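Local coordinates for thylakoid lumenal 15 kDa protein 1, chloroplastic (Arabidopsis thaliana, PDB 3N90), which is of unknown function but folds as a pentapeptide-repeat right-handed quadrilateral beta helix in the chloroplast thylakoid lumen, at residues I29-K34 with K47-S52; F53-T59 with D72-V78. The protein carries 2 engineered substitutions. All coordinates share one frame; numbering follows the deposited sequence.

Contact 1. Residues I29-K34 with K47-S52; sequences IRQDFK and KLLGAS
Residues Phe33 and Leu48 meet on the inner side of two successive coils of the right-handed quadrilateral beta helix, the pentapeptide-repeat fold. Leu48 CD2 comes to 4.0 Å from Phe33 CE2, the two side chains set roughly perpendicular, and Ala51 CB packs 3.5 Å from Gln31 O. Backbone bonds hold this tight part together: Ser52 N donates to Gln31 O at 2.9 Å, and Phe33 N donates back to Ser52 O. A type II turn from Leu48 to Ala51 presents Leu49 O to Arg30 N. The outer side is looser. There Ile29 CG2 approaches Leu49 CD2 only to 4.3 Å, and the extended Arg30 chain passes the same methyl with one face of its guanidinium, in a region exposed to solvent. Asp32 also faces outward; with CG anti to the backbone N (chi1 -171°), its carboxylate closes an Asx turn. Replacing Asp32 by alanine would probably leave Lys34 N without this side-chain acceptor and the turn without its closing bond. The bond in question runs 2.9 Å from Lys34 N to Asp32 OD1, which is met on its anti side, 26° out of the carboxylate plane.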
ATOM      1  N   ILE A  29       4.567   8.233  -9.129  1.00 13.49           N
ATOM      2  CA  ILE A  29       5.873   7.949  -8.566  1.00 14.47           C
ATOM      3  C   ILE A  29       6.233   9.032  -7.568  1.00 12.97           C
ATOM      4  O   ILE A  29       6.223  10.218  -7.892  1.00 13.74           O
ATOM      5  CB  ILE A  29       6.896   7.838  -9.709  1.00 13.55           C
ATOM      6  CG1 ILE A  29       6.574   6.597 -10.569  1.00 15.52           C
ATOM      7  CG2 ILE A  29       8.321   7.895  -9.159  1.00 13.91           C
ATOM      8  CD1 ILE A  29       7.475   6.434 -11.844  1.00 17.39           C
ATOM      9  N   ARG A  30       6.536   8.639  -6.330  1.00 12.25           N
ATOM     10  CA  ARG A  30       6.936   9.584  -5.299  1.00 11.50           C
ATOM     11  C   ARG A  30       5.900  10.696  -5.008  1.00 10.91           C
ATOM     12  O   ARG A  30       6.239  11.718  -4.460  1.00 14.18           O
ATOM     13  CB  ARG A  30       8.332  10.171  -5.598  1.00 11.01           C
ATOM     14  CG  ARG A  30       9.412   9.057  -5.500  1.00 10.93           C
ATOM     15  CD  ARG A  30      10.734   9.586  -6.025  1.00 13.43           C
ATOM     16  NE  ARG A  30      11.821   8.614  -5.855  1.00 15.92           N
ATOM     17  CZ  ARG A  30      12.860   8.497  -6.670  1.00 17.27           C
ATOM     18  NH1 ARG A  30      12.936   9.245  -7.767  1.00 16.57           N
ATOM     19  NH2 ARG A  30      13.814   7.603  -6.397  1.00 17.71           N
ATOM     20  N   GLN A  31       4.646  10.401  -5.336  1.00 11.75           N
ATOM     21  CA  GLN A  31       3.526  11.259  -4.936  1.00 11.85           C
ATOM     22  C   GLN A  31       3.457  11.352  -3.401  1.00 12.30           C
ATOM     23  O   GLN A  31       3.643  10.335  -2.677  1.00 12.03           O
ATOM     24  CB  GLN A  31       2.226  10.703  -5.479  1.00 11.75           C
ATOM     25  CG  GLN A  31       1.127  11.780  -5.565  1.00 13.66           C
ATOM     26  CD  GLN A  31       1.438  12.872  -6.576  1.00 16.93           C
ATOM     27  OE1 GLN A  31       2.013  12.596  -7.649  1.00 16.18           O
ATOM     28  NE2 GLN A  31       1.052  14.124  -6.253  1.00 12.62           N
ATOM     29  N   ASP A  32       3.197  12.572  -2.908  1.00 12.30           N
ATOM     30  CA  ASP A  32       3.151  12.858  -1.476  1.00 12.57           C
ATOM     31  C   ASP A  32       1.672  12.817  -1.014  1.00 11.48           C
ATOM     32  O   ASP A  32       0.922  13.750  -1.228  1.00 12.91           O
ATOM     33  CB  ASP A  32       3.760  14.245  -1.164  1.00 14.14           C
ATOM     34  CG  ASP A  32       3.929  14.496   0.338  1.00 16.15           C
ATOM     35  OD1 ASP A  32       3.465  13.667   1.176  1.00 16.12           O
ATOM     36  OD2 ASP A  32       4.554  15.521   0.717  1.00 21.35           O
ATOM     37  N   PHE A  33       1.268  11.713  -0.411  1.00 10.26           N
ATOM     38  CA  PHE A  33      -0.046  11.622   0.235  1.00  9.83           C
ATOM     39  C   PHE A  33       0.087  11.640   1.764  1.00  9.74           C
ATOM     40  O   PHE A  33      -0.795  11.103   2.468  1.00  9.93           O
ATOM     41  CB  PHE A  33      -0.751  10.311  -0.146  1.00 10.24           C
ATOM     42  CG  PHE A  33      -1.147  10.233  -1.563  1.00 11.73           C
ATOM     43  CD1 PHE A  33      -2.317  10.845  -2.016  1.00  8.65           C
ATOM     44  CD2 PHE A  33      -0.381   9.505  -2.460  1.00 11.82           C
ATOM     45  CE1 PHE A  33      -2.694  10.721  -3.364  1.00 12.46           C
ATOM     46  CE2 PHE A  33      -0.744   9.408  -3.811  1.00 13.03           C
ATOM     47  CZ  PHE A  33      -1.886   9.995  -4.267  1.00 12.55           C
ATOM     48  N   LYS A  34       1.156  12.239   2.296  1.00 10.09           N
ATOM     49  CA  LYS A  34       1.309  12.312   3.752  1.00 10.66           C
ATOM     50  C   LYS A  34       0.075  12.941   4.410  1.00 10.88           C
ATOM     51  O   LYS A  34      -0.386  13.995   3.967  1.00 10.46           O
ATOM     52  CB  LYS A  34       2.548  13.140   4.122  1.00 11.18           C
ATOM     53  CG  LYS A  34       2.709  13.331   5.613  1.00 11.30           C
ATOM     54  CD  LYS A  34       4.148  13.843   5.839  1.00 17.97           C
ATOM     55  CE  LYS A  34       4.347  14.223   7.276  1.00 19.04           C
ATOM     56  NZ  LYS A  34       5.498  15.157   7.524  1.00 23.51           N
ATOM     57  N   LYS A  47       1.016   3.291 -10.283  1.00 15.92           N
ATOM     58  CA  LYS A  47       2.453   3.200 -10.130  1.00 15.77           C
ATOM     59  C   LYS A  47       2.855   4.188  -9.042  1.00 15.48           C
ATOM     60  O   LYS A  47       2.810   5.424  -9.209  1.00 16.42           O
ATOM     61  CB  LYS A  47       3.212   3.430 -11.452  1.00 18.25           C
ATOM     62  CG  LYS A  47       2.759   2.586 -12.628  1.00 20.91           C
ATOM     63  CD  LYS A  47       2.735   1.078 -12.336  1.00 27.42           C
ATOM     64  CE  LYS A  47       2.410   0.251 -13.598  1.00 27.33           C
ATOM     65  NZ  LYS A  47       2.931  -1.151 -13.461  1.00 31.67           N
ATOM     66  N   LEU A  48       3.197   3.624  -7.882  1.00 14.00           N
ATOM     67  CA  LEU A  48       3.420   4.419  -6.681  1.00 12.14           C
ATOM     68  C   LEU A  48       4.819   4.175  -6.079  1.00 12.73           C
ATOM     69  O   LEU A  48       5.015   4.245  -4.850  1.00 11.73           O
ATOM     70  CB  LEU A  48       2.346   4.075  -5.637  1.00 11.81           C
ATOM     71  CG  LEU A  48       0.943   4.665  -5.906  1.00 10.38           C
ATOM     72  CD1 LEU A  48      -0.173   3.803  -5.367  1.00 15.16           C
ATOM     73  CD2 LEU A  48       0.928   6.058  -5.286  1.00  9.69           C
ATOM     74  N   LEU A  49       5.791   3.884  -6.939  1.00 12.42           N
ATOM     75  CA  LEU A  49       7.130   3.714  -6.448  1.00 13.37           C
ATOM     76  C   LEU A  49       7.544   4.910  -5.585  1.00 12.97           C
ATOM     77  O   LEU A  49       7.467   6.058  -6.031  1.00 14.19           O
ATOM     78  CB  LEU A  49       8.115   3.514  -7.605  1.00 13.46           C
ATOM     79  CG  LEU A  49       9.593   3.364  -7.195  1.00 17.25           C
ATOM     80  CD1 LEU A  49      10.263   2.327  -8.105  1.00 21.31           C
ATOM     81  CD2 LEU A  49      10.375   4.698  -7.143  1.00 20.94           C
ATOM     82  N   GLY A  50       7.980   4.657  -4.357  1.00 11.23           N
ATOM     83  CA  GLY A  50       8.555   5.758  -3.513  1.00 12.39           C
ATOM     84  C   GLY A  50       7.526   6.780  -2.999  1.00 10.70           C
ATOM     85  O   GLY A  50       7.894   7.775  -2.358  1.00 12.86           O
ATOM     86  N   ALA A  51       6.243   6.480  -3.214  1.00 11.29           N
ATOM     87  CA  ALA A  51       5.149   7.384  -2.765  1.00 11.52           C
ATOM     88  C   ALA A  51       5.118   7.422  -1.241  1.00 11.99           C
ATOM     89  O   ALA A  51       5.532   6.448  -0.604  1.00 13.03           O
ATOM     90  CB  ALA A  51       3.788   6.890  -3.318  1.00 11.14           C
ATOM     91  N   SER A  52       4.635   8.516  -0.640  1.00 11.37           N
ATOM     92  CA  SER A  52       4.510   8.581   0.814  1.00 11.09           C
ATOM     93  C   SER A  52       3.031   8.476   1.188  1.00 10.51           C
ATOM     94  O   SER A  52       2.232   9.295   0.730  1.00 10.93           O
ATOM     95  CB  SER A  52       5.050   9.876   1.398  1.00 12.28           C
ATOM     96  OG  SER A  52       4.836   9.943   2.809  1.00 11.06           O
TER

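Contact 2. Residues F53-T59 with D72-V78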
ATOM      1  N   PHE A  53       2.709   7.478   1.987  1.00  9.49           N
ATOM      2  CA  PHE A  53       1.364   7.386   2.677  1.00  9.46           C
ATOM      3  C   PHE A  53       1.568   7.569   4.188  1.00  8.96           C
ATOM      4  O   PHE A  53       0.782   7.069   4.998  1.00 10.38           O
ATOM      5  CB  PHE A  53       0.685   6.051   2.370  1.00  9.54           C
ATOM      6  CG  PHE A  53       0.291   5.916   0.910  1.00  9.88           C
ATOM      7  CD1 PHE A  53      -0.843   6.563   0.423  1.00  8.67           C
ATOM      8  CD2 PHE A  53       1.081   5.174   0.025  1.00  9.26           C
ATOM      9  CE1 PHE A  53      -1.193   6.436  -0.932  1.00 11.13           C
ATOM     10  CE2 PHE A  53       0.743   5.057  -1.311  1.00  9.73           C
ATOM     11  CZ  PHE A  53      -0.404   5.681  -1.788  1.00  9.72           C
ATOM     12  N   PHE A  54       2.584   8.348   4.546  1.00  9.31           N
ATOM     13  CA  PHE A  54       2.950   8.552   5.937  1.00 10.07           C
ATOM     14  C   PHE A  54       1.753   9.110   6.744  1.00 10.51           C
ATOM     15  O   PHE A  54       1.291  10.213   6.468  1.00 10.76           O
ATOM     16  CB  PHE A  54       4.118   9.536   6.054  1.00 10.84           C
ATOM     17  CG  PHE A  54       4.629   9.689   7.456  1.00 12.65           C
ATOM     18  CD1 PHE A  54       5.729   8.919   7.883  1.00 14.48           C
ATOM     19  CD2 PHE A  54       4.026  10.563   8.359  1.00 12.57           C
ATOM     20  CE1 PHE A  54       6.229   9.026   9.184  1.00 15.33           C
ATOM     21  CE2 PHE A  54       4.535  10.682   9.684  1.00 16.58           C
ATOM     22  CZ  PHE A  54       5.641   9.895  10.082  1.00 16.27           C
ATOM     23  N   ASP A  55       1.255   8.337   7.706  1.00 11.42           N
ATOM     24  CA  ASP A  55       0.091   8.752   8.518  1.00 11.53           C
ATOM     25  C   ASP A  55      -1.156   9.067   7.680  1.00 11.05           C
ATOM     26  O   ASP A  55      -2.021   9.838   8.145  1.00 11.48           O
ATOM     27  CB  ASP A  55       0.411   9.976   9.381  1.00 10.86           C
ATOM     28  CG  ASP A  55      -0.105   9.828  10.824  1.00 12.52           C
ATOM     29  OD1 ASP A  55      -0.972   8.972  11.088  1.00 13.53           O
ATOM     30  OD2 ASP A  55       0.455  10.518  11.697  1.00 12.52           O
ATOM     31  N   ALA A  56      -1.245   8.510   6.473  1.00 10.85           N
ATOM     32  CA  ALA A  56      -2.491   8.556   5.686  1.00 10.02           C
ATOM     33  C   ALA A  56      -3.540   7.591   6.220  1.00 10.29           C
ATOM     34  O   ALA A  56      -3.230   6.626   6.916  1.00 12.34           O
ATOM     35  CB  ALA A  56      -2.241   8.333   4.162  1.00 10.24           C
ATOM     36  N   ASP A  57      -4.793   7.855   5.887  1.00 10.58           N
ATOM     37  CA  ASP A  57      -5.868   6.919   6.202  1.00 10.63           C
ATOM     38  C   ASP A  57      -6.325   6.254   4.931  1.00 10.68           C
ATOM     39  O   ASP A  57      -6.934   6.876   4.055  1.00  9.91           O
ATOM     40  CB  ASP A  57      -7.039   7.646   6.883  1.00 10.72           C
ATOM     41  CG  ASP A  57      -8.183   6.704   7.263  1.00 13.72           C
ATOM     42  OD1 ASP A  57      -8.084   5.481   7.044  1.00 16.04           O
ATOM     43  OD2 ASP A  57      -9.192   7.211   7.824  1.00 15.51           O
ATOM     44  N   LEU A  58      -5.980   4.974   4.807  1.00 11.12           N
ATOM     45  CA  LEU A  58      -6.258   4.235   3.574  1.00 12.10           C
ATOM     46  C   LEU A  58      -7.457   3.296   3.702  1.00 12.55           C
ATOM     47  O   LEU A  58      -7.668   2.422   2.844  1.00 12.14           O
ATOM     48  CB  LEU A  58      -4.988   3.463   3.118  1.00 11.80           C
ATOM     49  CG  LEU A  58      -3.983   4.367   2.376  1.00 11.93           C
ATOM     50  CD1 LEU A  58      -2.538   3.853   2.479  1.00 14.03           C
ATOM     51  CD2 LEU A  58      -4.403   4.526   0.877  1.00 13.46           C
ATOM     52  N   THR A  59      -8.233   3.460   4.767  1.00 11.51           N
ATOM     53  CA  THR A  59      -9.242   2.472   5.102  1.00 12.80           C
ATOM     54  C   THR A  59     -10.113   2.119   3.888  1.00 12.46           C
ATOM     55  O   THR A  59     -10.676   3.019   3.244  1.00 13.32           O
ATOM     56  CB  THR A  59     -10.146   2.992   6.251  1.00 12.86           C
ATOM     57  OG1 THR A  59      -9.354   3.145   7.430  1.00 12.91           O
ATOM     58  CG2 THR A  59     -11.273   1.971   6.504  1.00 13.27           C
ATOM     59  N   ASP A  72       6.179   4.532   1.550  1.00 12.84           N
ATOM     60  CA  ASP A  72       6.204   4.638   3.009  1.00 12.06           C
ATOM     61  C   ASP A  72       4.785   4.554   3.562  1.00 12.93           C
ATOM     62  O   ASP A  72       3.973   5.455   3.307  1.00 11.30           O
ATOM     63  CB  ASP A  72       6.843   5.929   3.444  1.00 13.15           C
ATOM     64  CG  ASP A  72       7.038   6.010   4.969  1.00 14.11           C
ATOM     65  OD1 ASP A  72       6.919   4.970   5.657  1.00 18.51           O
ATOM     66  OD2 ASP A  72       7.317   7.101   5.473  1.00 20.43           O
ATOM     67  N   PHE A  73       4.493   3.484   4.305  1.00 11.65           N
ATOM     68  CA  PHE A  73       3.198   3.356   4.938  1.00 12.51           C
ATOM     69  C   PHE A  73       3.321   3.563   6.459  1.00 12.07           C
ATOM     70  O   PHE A  73       2.419   3.198   7.208  1.00 12.19           O
ATOM     71  CB  PHE A  73       2.583   1.982   4.672  1.00 14.24           C
ATOM     72  CG  PHE A  73       2.167   1.776   3.257  1.00 13.84           C
ATOM     73  CD1 PHE A  73       0.894   2.158   2.826  1.00 13.31           C
ATOM     74  CD2 PHE A  73       3.034   1.186   2.355  1.00 14.60           C
ATOM     75  CE1 PHE A  73       0.506   1.958   1.497  1.00 14.26           C
ATOM     76  CE2 PHE A  73       2.653   0.993   1.049  1.00 14.25           C
ATOM     77  CZ  PHE A  73       1.384   1.374   0.624  1.00 14.76           C
ATOM     78  N   SER A  74       4.426   4.134   6.909  1.00 11.54           N
ATOM     79  CA  SER A  74       4.607   4.305   8.359  1.00 12.10           C
ATOM     80  C   SER A  74       3.428   5.081   8.927  1.00 11.85           C
ATOM     81  O   SER A  74       3.034   6.079   8.351  1.00 11.41           O
ATOM     82  CB  SER A  74       5.914   5.017   8.652  1.00 12.07           C
ATOM     83  OG  SER A  74       6.982   4.227   8.137  1.00 14.14           O
ATOM     84  N   LEU A  75       2.892   4.588  10.045  1.00 12.27           N
ATOM     85  CA  LEU A  75       1.784   5.245  10.798  1.00 12.69           C
ATOM     86  C   LEU A  75       0.453   5.260  10.054  1.00 13.43           C
ATOM     87  O   LEU A  75      -0.529   5.825  10.562  1.00 13.88           O
ATOM     88  CB  LEU A  75       2.117   6.696  11.198  1.00 12.22           C
ATOM     89  CG  LEU A  75       3.470   6.996  11.865  1.00 12.33           C
ATOM     90  CD1 LEU A  75       3.495   8.356  12.504  1.00 13.08           C
ATOM     91  CD2 LEU A  75       3.747   5.934  12.874  1.00 14.56           C
ATOM     92  N   ALA A  76       0.416   4.686   8.855  1.00 13.35           N
ATOM     93  CA  ALA A  76      -0.815   4.689   8.067  1.00 12.74           C
ATOM     94  C   ALA A  76      -1.857   3.732   8.635  1.00 13.79           C
ATOM     95  O   ALA A  76      -1.529   2.680   9.239  1.00 13.17           O
ATOM     96  CB  ALA A  76      -0.523   4.332   6.563  1.00 12.20           C
ATOM     97  N   ASN A  77      -3.107   4.108   8.415  1.00 13.24           N
ATOM     98  CA  ASN A  77      -4.247   3.226   8.648  1.00 14.36           C
ATOM     99  C   ASN A  77      -4.515   2.465   7.342  1.00 13.39           C
ATOM    100  O   ASN A  77      -5.057   3.015   6.388  1.00 14.11           O
ATOM    101  CB  ASN A  77      -5.450   4.074   9.094  1.00 13.83           C
ATOM    102  CG  ASN A  77      -6.645   3.243   9.446  1.00 17.15           C
ATOM    103  OD1 ASN A  77      -6.669   2.043   9.173  1.00 19.76           O
ATOM    104  ND2 ASN A  77      -7.649   3.865  10.073  1.00 15.36           N
ATOM    105  N   VAL A  78      -4.098   1.213   7.305  1.00 14.21           N
ATOM    106  CA  VAL A  78      -4.241   0.377   6.126  1.00 14.88           C
ATOM    107  C   VAL A  78      -5.235  -0.739   6.428  1.00 16.00           C
ATOM    108  O   VAL A  78      -5.005  -1.909   6.111  1.00 16.60           O
ATOM    109  CB  VAL A  78      -2.837  -0.132   5.652  1.00 15.82           C
ATOM    110  CG1 VAL A  78      -2.904  -0.576   4.181  1.00 15.95           C
ATOM    111  CG2 VAL A  78      -1.833   1.007   5.750  1.00 14.66           C
TER
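The rings of Phe53 and Phe73 run alongside each other in one direction, nearly parallel (12°) but offset, with little overlap and centroids 5.2 Å apart. Leu58 CD1 meets the Phe73 ring at its edge, 3.7 Å from CE1, while Asp72 O lies near the plane of the Phe53 ring. On the outer side, the Phe54 ring has Ser74 O over one face and Asp72 OD2 at its edge, in plane, 3.4 Å from CD1; its CZ packs against Leu75 CD1. With CG anti to the backbone N (chi1 -175°), this ring runs alongside Asp72 and Leu75; Phe53 and Phe73 share a different rotamer, CG anti to the carbonyl carbon, consistent with their near-parallel rings. The Asp57 carboxylate and Asn77 amide lie alongside each other with planes 5° apart, but ND2 approaches Asp57 OD1 at too poor an angle for a hydrogen bond, and Asn77 OD1 is hydrogen-bonded to Thr79 OG1. Bonds from Thr59 N and OG1 to Asp57 OD1, with the Arg39 salt bridge to OD2, probably hold the carboxylate's rotation and favour its ionised form. Two type II turns, Phe53 to Ala56 and Phe73 to Ala76, form matching corners of the pentapeptide-repeat helix, joined by Asp55 N to Ser74 O at 2.9 Å; beyond them Asn77 N donates to Ala56 O. Main-chain bonds thus join the coils, while apolar side chains fill the inside and the carboxylates and amide stay outside.

Contact 1 and contact 2 follow one another along the chain, their centres about 12 Å apart, and both join neighbouring coils of the same beta helix. Segment 47-52 runs directly into 53-59, which makes one coil the shared partner: it meets the preceding coil in contact 1 and the following coil in contact 2. Inside, Phe33 CD2 lies 3.5 Å from Phe53 CE1, carrying the line of core phenylalanines from one contact into the other. Ala51 O and Asp72 N, 3.0 Å apart, probably form a hydrogen bond between them. No active site is known; a sulfate, probably from the crystallisation liquor, lies about 6 Å from the Gln31 side chain.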